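Local coordinates for hypothetical protein TM1553 (Thermotoga maritima, PDB 1VRM) that probably transfers FMN from FAD onto target proteins, as a member of the ApbE family, at residues N72-P75 / N76-V79; S87-K90 / A91-F95. All coordinates share one frame; numbering follows the deposited sequence. Where two conformers were deposited one is given.

Contact 1: residues N72-P75 / N76-V79; sequences NDHP and NEWV
His-74 and Glu-77 lie alongside each other and point the same way. The imidazole meets the carboxylate with its edge: CD2 of His-74 is 3.6 Å from OE1 of Glu-77, which sits in the ring plane, while the two planes stand 83° apart. The hydrogen bond from ND1 of His-74 to the carbonyl of Lys-70 fixes the rotation of the ring and leaves CD2 facing the glutamate. Glu-77 reaches this edge by an extended chain, its CG anti to the backbone N (chi1 -176°). At the root of the side chain, CB of His-74 packs at 3.9 Å on CG2 of Val-79, the buried apolar end of the turn. The loop bends the chain sharply between helix 67-72 and strand 79-80, and Val-79 enters that strand by backbone hydrogen bonds with Val-152. Water takes the place of direct bonds across the turn. One molecule donates to O of His-74 at 2.7 Å and to O of Glu-77 at 2.6 Å, tying the two backbone carbonyls together. At Pro-75 a second water donates to the backbone O at 2.9 Å and to OE1 of Glu-77 at 2.6 Å, steadying the carboxylate oxygen that borders the imidazole. Next to the proline, Asn-76 adopts a left-handed helical backbone conformation, phi and psi both near +50°, that swings the chain round.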
# COMPACT_ATOMS: atom_id res chain seq x y z
N ASN A 72 -8.12 -17.58 2.59
CA ASN A 72 -8.51 -17.31 4.00
C ASN A 72 -9.61 -18.20 4.52
O ASN A 72 -9.69 -18.49 5.74
CB ASN A 72 -8.86 -15.86 4.20
CG ASN A 72 -7.63 -14.94 4.10
OD1 ASN A 72 -6.48 -15.40 4.21
ND2 ASN A 72 -7.89 -13.64 3.96
N ASP A 73 -10.51 -18.56 3.61
CA ASP A 73 -11.66 -19.39 3.94
C ASP A 73 -11.35 -20.90 3.83
O ASP A 73 -12.24 -21.71 4.05
CB ASP A 73 -12.83 -19.02 3.03
CG ASP A 73 -13.49 -17.68 3.41
OD1 ASP A 73 -13.19 -17.14 4.50
OD2 ASP A 73 -14.33 -17.25 2.60
N HIS A 74 -10.10 -21.23 3.48
CA HIS A 74 -9.67 -22.60 3.37
C HIS A 74 -8.39 -22.81 4.21
O HIS A 74 -7.33 -23.12 3.63
CB HIS A 74 -9.46 -22.98 1.92
CG HIS A 74 -10.73 -23.09 1.16
ND1 HIS A 74 -11.33 -22.01 0.56
CD2 HIS A 74 -11.57 -24.14 0.97
CE1 HIS A 74 -12.48 -22.39 0.01
NE2 HIS A 74 -12.65 -23.68 0.25
N PRO A 75 -8.46 -22.71 5.56
CA PRO A 75 -7.29 -22.94 6.41
C PRO A 75 -6.91 -24.41 6.39
O PRO A 75 -7.75 -25.29 6.08
CB PRO A 75 -7.79 -22.56 7.82
CG PRO A 75 -9.23 -22.83 7.77
CD PRO A 75 -9.65 -22.41 6.37
N ASN A 76 -5.65 -24.70 6.69
CA ASN A 76 -5.19 -26.08 6.85
C ASN A 76 -5.53 -26.91 5.61
O ASN A 76 -6.02 -28.06 5.70
CB ASN A 76 -5.74 -26.68 8.13
CG ASN A 76 -5.40 -25.83 9.32
OD1 ASN A 76 -4.26 -25.32 9.38
ND2 ASN A 76 -6.30 -25.72 10.28
N GLU A 77 -5.24 -26.31 4.45
CA GLU A 77 -5.47 -26.95 3.16
C GLU A 77 -4.50 -26.34 2.16
O GLU A 77 -4.23 -25.14 2.21
CB GLU A 77 -6.91 -26.68 2.72
CG GLU A 77 -7.25 -27.38 1.46
CD GLU A 77 -8.73 -27.37 1.14
OE1 GLU A 77 -9.58 -26.99 1.99
OE2 GLU A 77 -9.06 -27.75 -0.02
N TRP A 78 -3.92 -27.19 1.31
CA TRP A 78 -3.05 -26.68 0.24
C TRP A 78 -3.93 -26.21 -0.90
O TRP A 78 -4.65 -27.00 -1.55
CB TRP A 78 -2.02 -27.72 -0.22
CG TRP A 78 -0.94 -27.93 0.75
CD1 TRP A 78 -0.87 -28.91 1.67
CD2 TRP A 78 0.20 -27.12 0.94
NE1 TRP A 78 0.26 -28.78 2.43
CE2 TRP A 78 0.93 -27.66 2.01
CE3 TRP A 78 0.67 -25.96 0.33
CZ2 TRP A 78 2.13 -27.13 2.45
CZ3 TRP A 78 1.85 -25.41 0.79
CH2 TRP A 78 2.57 -26.02 1.81
N VAL A 79 -3.92 -24.90 -1.11
CA VAL A 79 -4.82 -24.27 -2.06
C VAL A 79 -4.10 -23.90 -3.37
O VAL A 79 -3.14 -23.16 -3.35
CB VAL A 79 -5.46 -22.94 -1.45
CG1 VAL A 79 -6.40 -22.27 -2.43
CG2 VAL A 79 -6.22 -23.23 -0.17
O HOH W 1 -4.63 -23.17 3.83
O HOH W 2 -9.94 -25.54 4.12

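Contact 2: residues S87-K90 / A91-F95; sequences SLIK and AACAF
Ile-89 holds CG1 beside its backbone N (chi1 -63°), which leaves the CG2 branch anti to that N, and Cys-93 likewise keeps SG beside its own N (chi1 -67°). One turn of alpha-helix apart, CG2 and SG consequently come together at 4.4 Å, a loose apolar touch of i and i+4 side chains within helix 83-98. Both side chains also meet Phe-145 of strand 143-146, so this stripe of the helix is the one laid against that strand. The backbone supplies the regular i to i+4 bonding. Ala-91 N donates to Ser-87 O and Ala-92 N to Leu-88 O, each at 2.9 Å. Cys-93 N gives the straightest of the bonds between the two segments, 169° at the hydrogen, to O of Ile-89. That same carbonyl oxygen also has the thiol nearby, with SG of Cys-93 3.6 Å from O of Ile-89. The three alanines add little bulk, and their methyl groups sit close to carbonyl oxygens of the preceding turn: CB of Ala-91 is 3.4 Å from O of Ser-87, and CB of Ala-92 is 3.5 Å from O of Leu-88. On the buried side Leu-88 packs on Leu-162 and Ala-92 on Pro-105, two loop residues, whereas Ser-87 turns its hydroxyl back to the carbonyl of Glu-84. At the more exposed edge, Ala-94 N is bonded to O of Lys-90 at 2.8 Å, and the methyl CB of Ala-94 sits 3.4 Å from the same O of Lys-90.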
# COMPACT_ATOMS: atom_id res chain seq x y z
N SER A 87 2.68 -15.01 -7.10
CA SER A 87 3.78 -14.07 -7.14
C SER A 87 3.52 -12.89 -6.18
O SER A 87 4.42 -12.45 -5.47
CB SER A 87 3.99 -13.56 -8.55
OG SER A 87 2.96 -12.66 -8.90
N LEU A 88 2.29 -12.41 -6.12
CA LEU A 88 2.00 -11.28 -5.21
C LEU A 88 2.11 -11.66 -3.74
O LEU A 88 2.67 -10.94 -2.94
CB LEU A 88 0.63 -10.66 -5.53
CG LEU A 88 0.22 -9.47 -4.70
CD1 LEU A 88 1.25 -8.35 -4.74
CD2 LEU A 88 -1.12 -9.02 -5.25
N ILE A 89 1.55 -12.80 -3.40
CA ILE A 89 1.69 -13.27 -2.02
C ILE A 89 3.14 -13.51 -1.65
O ILE A 89 3.59 -13.05 -0.60
CB ILE A 89 0.79 -14.50 -1.76
CG1 ILE A 89 -0.66 -14.06 -1.95
CG2 ILE A 89 0.99 -15.10 -0.38
CD1 ILE A 89 -1.70 -15.18 -1.85
N LYS A 90 3.90 -14.15 -2.54
CA LYS A 90 5.37 -14.33 -2.31
C LYS A 90 6.06 -12.99 -2.09
O LYS A 90 6.86 -12.84 -1.16
CB LYS A 90 6.03 -15.03 -3.50
CG LYS A 90 7.11 -16.02 -3.11
CD LYS A 90 6.52 -17.37 -2.75
CE LYS A 90 7.49 -18.51 -2.98
NZ LYS A 90 7.67 -18.92 -4.41
N ALA A 91 5.73 -12.01 -2.92
CA ALA A 91 6.33 -10.68 -2.78
C ALA A 91 5.98 -10.03 -1.44
O ALA A 91 6.81 -9.44 -0.78
CB ALA A 91 5.96 -9.81 -3.92
N ALA A 92 4.72 -10.15 -1.03
CA ALA A 92 4.28 -9.56 0.21
C ALA A 92 5.02 -10.23 1.37
O ALA A 92 5.49 -9.57 2.29
CB ALA A 92 2.76 -9.72 0.36
N CYS A 93 5.14 -11.54 1.31
CA CYS A 93 5.92 -12.24 2.35
C CYS A 93 7.41 -11.85 2.29
O CYS A 93 8.03 -11.72 3.32
CB CYS A 93 5.71 -13.75 2.29
SG CYS A 93 4.01 -14.20 2.75
N ALA A 94 7.95 -11.58 1.11
CA ALA A 94 9.34 -11.14 1.00
C ALA A 94 9.55 -9.75 1.61
O ALA A 94 10.57 -9.51 2.26
CB ALA A 94 9.77 -11.17 -0.41
N PHE A 95 8.56 -8.87 1.49
CA PHE A 95 8.63 -7.59 2.21
C PHE A 95 8.53 -7.75 3.72
O PHE A 95 9.12 -6.98 4.47
CB PHE A 95 7.60 -6.58 1.72
CG PHE A 95 7.98 -5.89 0.42
CD1 PHE A 95 8.95 -4.91 0.41
CD2 PHE A 95 7.34 -6.21 -0.76
CE1 PHE A 95 9.28 -4.25 -0.81
CE2 PHE A 95 7.66 -5.58 -1.94
CZ PHE A 95 8.66 -4.62 -1.97

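The two contacts follow in series along the chain: contact 1 runs from the last residue of helix 67-72 to the first of the short strand 79-80, and contact 2 occupies the middle of helix 83-98. Their centres are 18 Å apart and their nearest atoms about 8 Å, without touching. Strand 143-146 is a shared neighbour. Trp-78 packs on Leu-144 and Asp-146, while Ile-89 packs on Val-143 and Phe-145, alternate residues that suggest opposite faces of the strand. Contact 1 is a surface turn about 25 Å from the centre of the chain; contact 2, about 13 Å from it, carries the same region of the ApbE fold inward.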